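Local structure of transmembrane oligosaccharyl transferase (Archaeoglobus fulgidus, 3WAJ) at residues Y747-A750 against Y751-L754; E298-D302 against V303-E307; W503-A506 against L507-M510. The protein belongs to the STT3/AglB family of membrane-embedded transferases, joining a GT-C-type helical transmembrane region to a globular C-terminal part. All blocks are in the same frame, centred on the assembly; numbering follows the deposited sequence.

How the contacts relate
All three contacts are short-range, each within about two turns of one chain, and they follow the order 2, 3, 1 along it. Contact 2 lies where helix 278-303 passes into helix 305-308, in the STT3 N-terminal region, with its centre about 53 Å from the centre of the chain. Contact 3 sits on helix 501-513, in the AglB core region, and contact 1 on helix 740-755. The centres of contacts 1 and 3 are about 31 Å apart, whereas that of contact 2 is about 83 Å from contact 1 and 71 Å from contact 3, beyond the chain's centre. Contact 2 thus marks the far end of the membrane-family part, while contacts 3 and 1 lie in the C-terminal part.

Contact 1 (Y747-A750 against Y751-L754); sequences YKYA and YTQL
The ring of Tyr749 lies against the side chain of Gln753 one turn further along helix 740-755, with Gln753 CG over one face, displaced toward the rim. The closest side-chain approach is 3.6 Å, from Tyr749 CE1 to Gln753 CG, and the methylene makes a CH-pi contact 25° off the ring normal. Tyr749 reaches it because its CG is anti to the backbone N (chi1 173°), while the Gln753 chain bends at chi2; ring and amide planes end 30° apart. On the same turn Thr752 folds its hydroxyl back onto the helix: OG1 donates to Tyr749 O at 2.8 Å. That carbonyl also accepts from Gln753 N at 3.1 Å, which makes a second, weak bond to Ala750 O. Farther round, Leu754 CD1 comes within 4.3 Å of Ala750 CB, and Leu754 N bonds to Ala750 O at 2.8 Å. The turn at 751-754 is widened to a pi type. The Phe641 ring also meets that of Tyr749, and Phe649 of strand 649-652 touches its side chain, while Tyr751 OH bonds to Ile761 O. The result is a helix turn in which Tyr749 O takes a hydroxyl besides its backbone donor, and a glutamine methylene gives apolar cover to an aromatic face.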
loop_
_atom_site.group_PDB
_atom_site.type_symbol
_atom_site.label_atom_id
_atom_site.label_comp_id
_atom_site.label_asym_id
_atom_site.label_seq_id
_atom_site.Cartn_x
_atom_site.Cartn_y
_atom_site.Cartn_z
ATOM N N TYR A 747 -25.442 -11.188 6.031
ATOM C CA TYR A 747 -25.497 -10.137 7.043
ATOM C C TYR A 747 -26.916 -9.606 7.162
ATOM O O TYR A 747 -27.427 -9.419 8.270
ATOM C CB TYR A 747 -24.610 -8.965 6.630
ATOM C CG TYR A 747 -23.152 -9.115 6.937
ATOM C CD1 TYR A 747 -22.606 -10.348 7.241
ATOM C CD2 TYR A 747 -22.321 -8.009 6.947
ATOM C CE1 TYR A 747 -21.255 -10.476 7.541
ATOM C CE2 TYR A 747 -20.970 -8.122 7.252
ATOM C CZ TYR A 747 -20.443 -9.357 7.544
ATOM O OH TYR A 747 -19.093 -9.472 7.825
ATOM N N LYS A 748 -27.536 -9.344 6.008
ATOM C CA LYS A 748 -28.900 -8.818 5.955
ATOM C C LYS A 748 -29.894 -9.822 6.490
ATOM O O LYS A 748 -30.818 -9.468 7.231
ATOM C CB LYS A 748 -29.282 -8.446 4.515
ATOM C CG LYS A 748 -28.509 -7.281 3.983
ATOM C CD LYS A 748 -28.897 -6.932 2.550
ATOM C CE LYS A 748 -28.216 -5.619 2.163
ATOM N NZ LYS A 748 -28.193 -5.363 0.707
ATOM N N TYR A 749 -29.712 -11.077 6.095
ATOM C CA TYR A 749 -30.539 -12.177 6.611
ATOM C C TYR A 749 -30.453 -12.254 8.138
ATOM O O TYR A 749 -31.480 -12.245 8.812
ATOM C CB TYR A 749 -30.112 -13.501 5.977
ATOM C CG TYR A 749 -30.794 -14.722 6.565
ATOM C CD1 TYR A 749 -32.169 -14.930 6.411
ATOM C CD2 TYR A 749 -30.052 -15.693 7.236
ATOM C CE1 TYR A 749 -32.784 -16.056 6.943
ATOM C CE2 TYR A 749 -30.647 -16.822 7.769
ATOM C CZ TYR A 749 -32.014 -17.005 7.624
ATOM O OH TYR A 749 -32.584 -18.143 8.152
ATOM N N ALA A 750 -29.225 -12.299 8.666
ATOM C CA ALA A 750 -28.982 -12.288 10.110
ATOM C C ALA A 750 -29.717 -11.154 10.820
ATOM O O ALA A 750 -30.355 -11.365 11.858
ATOM C CB ALA A 750 -27.505 -12.191 10.389
ATOM N N TYR A 751 -29.625 -9.951 10.260
ATOM C CA TYR A 751 -30.310 -8.806 10.850
ATOM C C TYR A 751 -31.819 -9.034 10.992
ATOM O O TYR A 751 -32.381 -8.845 12.076
ATOM C CB TYR A 751 -30.018 -7.516 10.068
ATOM C CG TYR A 751 -30.871 -6.348 10.513
ATOM C CD1 TYR A 751 -30.647 -5.705 11.731
ATOM C CD2 TYR A 751 -31.912 -5.897 9.723
ATOM C CE1 TYR A 751 -31.445 -4.637 12.136
ATOM C CE2 TYR A 751 -32.702 -4.834 10.121
ATOM C CZ TYR A 751 -32.465 -4.211 11.320
ATOM O OH TYR A 751 -33.270 -3.161 11.673
ATOM N N THR A 752 -32.464 -9.446 9.901
ATOM C CA THR A 752 -33.916 -9.661 9.907
ATOM C C THR A 752 -34.349 -10.739 10.897
ATOM O O THR A 752 -35.468 -10.717 11.391
ATOM C CB THR A 752 -34.474 -10.029 8.502
ATOM O OG1 THR A 752 -34.008 -11.327 8.124
ATOM C CG2 THR A 752 -34.042 -9.026 7.460
ATOM N N GLN A 753 -33.466 -11.692 11.164
ATOM C CA GLN A 753 -33.796 -12.827 12.023
ATOM C C GLN A 753 -33.455 -12.611 13.494
ATOM O O GLN A 753 -34.209 -13.030 14.362
ATOM C CB GLN A 753 -33.109 -14.089 11.507
ATOM C CG GLN A 753 -33.597 -14.516 10.127
ATOM C CD GLN A 753 -35.088 -14.823 10.113
ATOM O OE1 GLN A 753 -35.614 -15.468 11.027
ATOM N NE2 GLN A 753 -35.777 -14.353 9.078
ATOM N N LEU A 754 -32.336 -11.942 13.769
ATOM C CA LEU A 754 -31.859 -11.789 15.144
ATOM C C LEU A 754 -32.161 -10.434 15.790
ATOM O O LEU A 754 -32.384 -10.360 16.993
ATOM C CB LEU A 754 -30.352 -12.055 15.216
ATOM C CG LEU A 754 -29.850 -13.292 14.479
ATOM C CD1 LEU A 754 -28.321 -13.300 14.475
ATOM C CD2 LEU A 754 -30.411 -14.575 15.106
#

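Contact 2 (E298-D302 against V303-E307); sequences EKWND and VGFFE
Trp300 and Phe305 lie side by side and point the same way, their rings inclined rather than stacked: the five-membered ring of Trp300 and the phenyl ring have centroids 5.0 Å apart and planes at 47°. The touch itself runs from Trp300 CB to Phe305 CD2, 3.8 Å. Phe306 comes in from another direction, crossing Asn301 at about a right angle; Asn301 CB sits in the plane of the Phe306 ring, at its edge, and CE2 of Phe306 approaches Trp300 CB to 3.9 Å. With CG anti to the carbonyl carbon (chi1 -60°), Phe306 is turned back toward the preceding helix. The chain turns sharply at Gly304, between Trp300 and the two phenylalanines, and the positive phi there (105°) closes a Schellman motif. Phe305 N bonds to Trp300 O at 2.9 Å, and Gly304 N is shared weakly between Asn301 O (3.1 Å) and Trp300 O (3.2 Å). Gly304 is also the N-cap of the next helix, and a water joins the two parts by donating to Asn301 O and accepting from Glu307 N. The junction lies at the surface, at the end of helix 278-303: Phe306 and Asn301 pack on Met316 of helix 315-332, whereas Lys299 and Asp302 touch Lys244 of helix 243-261.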
loop_
_atom_site.group_PDB
_atom_site.type_symbol
_atom_site.label_atom_id
_atom_site.label_comp_id
_atom_site.label_asym_id
_atom_site.label_seq_id
_atom_site.Cartn_x
_atom_site.Cartn_y
_atom_site.Cartn_z
ATOM N N GLU A 298 44.963 3.945 9.047
ATOM C CA GLU A 298 45.897 3.141 8.259
ATOM C C GLU A 298 47.277 3.830 8.105
ATOM O O GLU A 298 48.328 3.174 8.200
ATOM C CB GLU A 298 45.291 2.759 6.907
ATOM C CG GLU A 298 46.077 1.672 6.145
ATOM C CD GLU A 298 46.261 0.368 6.928
ATOM O OE1 GLU A 298 45.351 -0.003 7.700
ATOM O OE2 GLU A 298 47.320 -0.298 6.755
ATOM N N LYS A 299 47.276 5.150 7.921
ATOM C CA LYS A 299 48.537 5.885 7.777
ATOM C C LYS A 299 49.412 5.756 9.019
ATOM O O LYS A 299 50.617 5.539 8.901
ATOM C CB LYS A 299 48.293 7.355 7.413
ATOM C CG LYS A 299 47.849 7.570 5.949
ATOM C CD LYS A 299 47.430 9.023 5.665
ATOM C CE LYS A 299 48.590 9.991 5.879
ATOM N NZ LYS A 299 48.184 11.421 5.714
ATOM N N TRP A 300 48.796 5.870 10.197
ATOM C CA TRP A 300 49.496 5.707 11.474
ATOM C C TRP A 300 50.043 4.302 11.624
ATOM O O TRP A 300 51.139 4.090 12.151
ATOM C CB TRP A 300 48.557 6.010 12.645
ATOM C CG TRP A 300 48.345 7.473 12.821
ATOM C CD1 TRP A 300 49.216 8.473 12.474
ATOM C CD2 TRP A 300 47.187 8.115 13.365
ATOM N NE1 TRP A 300 48.670 9.696 12.781
ATOM C CE2 TRP A 300 47.427 9.506 13.328
ATOM C CE3 TRP A 300 45.970 7.651 13.872
ATOM C CZ2 TRP A 300 46.490 10.439 13.782
ATOM C CZ3 TRP A 300 45.041 8.577 14.326
ATOM C CH2 TRP A 300 45.304 9.954 14.273
ATOM N N ASN A 301 49.258 3.340 11.161
ATOM C CA ASN A 301 49.669 1.949 11.161
ATOM C C ASN A 301 50.904 1.760 10.279
ATOM O O ASN A 301 51.932 1.239 10.729
ATOM C CB ASN A 301 48.515 1.091 10.645
ATOM C CG ASN A 301 48.782 -0.375 10.793
ATOM O OD1 ASN A 301 48.541 -1.156 9.874
ATOM N ND2 ASN A 301 49.290 -0.765 11.956
ATOM N N ASP A 302 50.795 2.204 9.028
ATOM C CA ASP A 302 51.864 2.022 8.054
ATOM C C ASP A 302 53.163 2.715 8.456
ATOM O O ASP A 302 54.241 2.240 8.110
ATOM C CB ASP A 302 51.430 2.507 6.675
ATOM C CG ASP A 302 50.257 1.717 6.108
ATOM O OD1 ASP A 302 50.001 0.575 6.555
ATOM O OD2 ASP A 302 49.599 2.262 5.189
ATOM N N VAL A 303 53.058 3.823 9.192
ATOM C CA VAL A 303 54.239 4.591 9.580
ATOM C C VAL A 303 54.928 3.966 10.793
ATOM O O VAL A 303 56.122 4.155 11.009
ATOM C CB VAL A 303 53.915 6.099 9.826
ATOM C CG1 VAL A 303 53.152 6.290 11.135
ATOM C CG2 VAL A 303 55.190 6.940 9.823
ATOM N N GLY A 304 54.185 3.187 11.568
ATOM C CA GLY A 304 54.771 2.517 12.716
ATOM C C GLY A 304 54.364 3.177 14.016
ATOM O O GLY A 304 54.916 2.890 15.070
ATOM N N PHE A 305 53.378 4.060 13.941
ATOM C CA PHE A 305 52.945 4.792 15.114
ATOM C C PHE A 305 52.423 3.875 16.219
ATOM O O PHE A 305 52.808 4.016 17.381
ATOM C CB PHE A 305 51.895 5.837 14.740
ATOM C CG PHE A 305 51.214 6.441 15.923
ATOM C CD1 PHE A 305 51.885 7.340 16.739
ATOM C CD2 PHE A 305 49.908 6.094 16.238
ATOM C CE1 PHE A 305 51.259 7.894 17.841
ATOM C CE2 PHE A 305 49.276 6.640 17.334
ATOM C CZ PHE A 305 49.953 7.545 18.137
ATOM N N PHE A 306 51.542 2.943 15.873
ATOM C CA PHE A 306 51.045 2.022 16.888
ATOM C C PHE A 306 52.199 1.186 17.432
ATOM O O PHE A 306 52.217 0.842 18.606
ATOM C CB PHE A 306 49.901 1.143 16.357
ATOM C CG PHE A 306 48.703 1.930 15.885
ATOM C CD1 PHE A 306 47.944 2.681 16.781
ATOM C CD2 PHE A 306 48.344 1.933 14.544
ATOM C CE1 PHE A 306 46.850 3.427 16.345
ATOM C CE2 PHE A 306 47.243 2.675 14.097
ATOM C CZ PHE A 306 46.498 3.425 15.006
ATOM N N GLU A 307 53.174 0.888 16.577
ATOM C CA GLU A 307 54.369 0.158 16.989
ATOM C C GLU A 307 55.138 0.917 18.071
ATOM O O GLU A 307 55.452 0.355 19.117
ATOM C CB GLU A 307 55.286 -0.102 15.786
ATOM C CG GLU A 307 56.216 -1.300 15.938
ATOM C CD GLU A 307 55.514 -2.616 15.656
ATOM O OE1 GLU A 307 54.640 -2.639 14.757
ATOM O OE2 GLU A 307 55.832 -3.623 16.333
HETATM O O HOH W 1 51.954 0.820 13.616
#

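Contact 3 (W503-A506 against L507-M510)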
loop_
_atom_site.group_PDB
_atom_site.type_symbol
_atom_site.label_atom_id
_atom_site.label_comp_id
_atom_site.label_asym_id
_atom_site.label_seq_id
_atom_site.Cartn_x
_atom_site.Cartn_y
_atom_site.Cartn_z
ATOM N N TRP A 503 -14.973 0.366 -8.903
ATOM C CA TRP A 503 -14.261 1.477 -8.260
ATOM C C TRP A 503 -13.766 2.520 -9.250
ATOM O O TRP A 503 -13.955 3.719 -9.056
ATOM C CB TRP A 503 -13.052 0.951 -7.507
ATOM C CG TRP A 503 -13.228 0.804 -6.030
ATOM C CD1 TRP A 503 -13.325 -0.371 -5.321
ATOM C CD2 TRP A 503 -13.285 1.863 -5.060
ATOM N NE1 TRP A 503 -13.441 -0.103 -3.974
ATOM C CE2 TRP A 503 -13.412 1.259 -3.786
ATOM C CE3 TRP A 503 -13.230 3.266 -5.149
ATOM C CZ2 TRP A 503 -13.504 2.004 -2.613
ATOM C CZ3 TRP A 503 -13.306 4.012 -3.991
ATOM C CH2 TRP A 503 -13.448 3.382 -2.730
ATOM N N TYR A 504 -13.111 2.072 -10.311
ATOM C CA TYR A 504 -12.567 3.027 -11.266
ATOM C C TYR A 504 -13.683 3.857 -11.881
ATOM O O TYR A 504 -13.538 5.077 -12.032
ATOM C CB TYR A 504 -11.717 2.348 -12.350
ATOM C CG TYR A 504 -11.069 3.334 -13.297
ATOM C CD1 TYR A 504 -9.803 3.855 -13.036
ATOM C CD2 TYR A 504 -11.733 3.751 -14.457
ATOM C CE1 TYR A 504 -9.211 4.773 -13.904
ATOM C CE2 TYR A 504 -11.154 4.669 -15.333
ATOM C CZ TYR A 504 -9.898 5.174 -15.056
ATOM O OH TYR A 504 -9.348 6.069 -15.934
ATOM N N ASP A 505 -14.805 3.219 -12.220
ATOM C CA ASP A 505 -15.928 3.962 -12.821
ATOM C C ASP A 505 -16.591 4.893 -11.819
ATOM O O ASP A 505 -16.984 6.007 -12.164
ATOM C CB ASP A 505 -16.969 3.018 -13.438
ATOM C CG ASP A 505 -16.493 2.393 -14.730
ATOM O OD1 ASP A 505 -15.460 2.862 -15.248
ATOM O OD2 ASP A 505 -17.150 1.442 -15.227
ATOM N N ALA A 506 -16.707 4.431 -10.576
ATOM C CA ALA A 506 -17.301 5.256 -9.527
ATOM C C ALA A 506 -16.514 6.564 -9.373
ATOM O O ALA A 506 -17.083 7.643 -9.288
ATOM C CB ALA A 506 -17.360 4.495 -8.201
ATOM N N LEU A 507 -15.191 6.461 -9.376
ATOM C CA LEU A 507 -14.342 7.640 -9.210
ATOM C C LEU A 507 -14.330 8.563 -10.434
ATOM O O LEU A 507 -14.369 9.780 -10.272
ATOM C CB LEU A 507 -12.928 7.225 -8.801
ATOM C CG LEU A 507 -13.025 6.444 -7.503
ATOM C CD1 LEU A 507 -11.687 5.858 -7.110
ATOM C CD2 LEU A 507 -13.586 7.360 -6.417
ATOM N N THR A 508 -14.288 8.002 -11.648
ATOM C CA THR A 508 -14.403 8.854 -12.840
ATOM C C THR A 508 -15.750 9.543 -12.828
ATOM O O THR A 508 -15.858 10.711 -13.192
ATOM C CB THR A 508 -14.228 8.124 -14.191
ATOM O OG1 THR A 508 -15.153 7.040 -14.272
ATOM C CG2 THR A 508 -12.801 7.620 -14.362
ATOM N N TRP A 509 -16.781 8.819 -12.402
ATOM C CA TRP A 509 -18.102 9.422 -12.253
ATOM C C TRP A 509 -18.041 10.606 -11.289
ATOM O O TRP A 509 -18.548 11.687 -11.584
ATOM C CB TRP A 509 -19.125 8.398 -11.749
ATOM C CG TRP A 509 -20.502 8.991 -11.610
ATOM C CD1 TRP A 509 -21.474 9.053 -12.579
ATOM C CD2 TRP A 509 -21.059 9.633 -10.441
ATOM N NE1 TRP A 509 -22.591 9.688 -12.083
ATOM C CE2 TRP A 509 -22.368 10.054 -10.780
ATOM C CE3 TRP A 509 -20.572 9.897 -9.151
ATOM C CZ2 TRP A 509 -23.208 10.718 -9.867
ATOM C CZ3 TRP A 509 -21.406 10.551 -8.238
ATOM C CH2 TRP A 509 -22.712 10.954 -8.602
ATOM N N MET A 510 -17.422 10.384 -10.133
ATOM C CA MET A 510 -17.290 11.412 -9.111
ATOM C C MET A 510 -16.618 12.661 -9.660
ATOM O O MET A 510 -17.081 13.782 -9.416
ATOM C CB MET A 510 -16.526 10.885 -7.878
ATOM C CG MET A 510 -16.245 11.974 -6.849
ATOM S SD MET A 510 -15.569 11.365 -5.301
ATOM C CE MET A 510 -17.011 10.699 -4.475
HETATM O O HOH W 2 -14.912 5.001 -16.326
#
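Leu507 presses its CD1 methyl against the six-membered side of the Trp503 indole, 3.6 Å from CE3, while its CG lies in the ring plane at the edge. The leucine therefore meets the rim of the indole. Its CG, anti to the carbonyl carbon (chi1 -59°), also rests 3.3 Å from Trp503 O, the carbonyl that accepts the hydrogen bond from Leu507 N. This is the tightly packed side of the turn: Tyr553 stacks on the indole, Trp556 meets it edge-to-face and Trp503 NE1 bonds to Asp611 OD2, which together probably hold the ring's orientation. Ala506 and Met510 belong to the same buried face; Ala506 touches Val771 and Met510 reaches Tyr607 and Val609, their backbones joined by a bond from Met510 N to Ala506 O of 2.9 Å. Helix 501-513 here is a regular alpha-helix of the AglB core region, with four successive bonds from N-H of i+4 to C=O of i, laid on the mixed sheet through strands 605-611 and 771-776 and beside helix 554-561. The flank formed by Tyr504, Asp505 and Thr508 is less enclosed. Thr508 CG2 approaches Tyr504 CE2 obliquely, at 3.5 Å, and Val560 lies against both side chains. Next to it the polar groups meet through a single water: Asp505 OD1 and Thr508 OG1 stand 4.3 Å apart, and the water donates to both, 2.9 Å from Thr508 OG1. Asp505 OD2 has a long, weak ion pair with Lys501. Beside Asp505, Trp509, its CG extended away from the backbone N, turns its ring from the preceding turn to stack on Tyr697 and touches Ile773; its CB lies 3.2 Å from Asp505 O and 3.3 Å from Ala506 O, the latter near the plane of the indole at its edge.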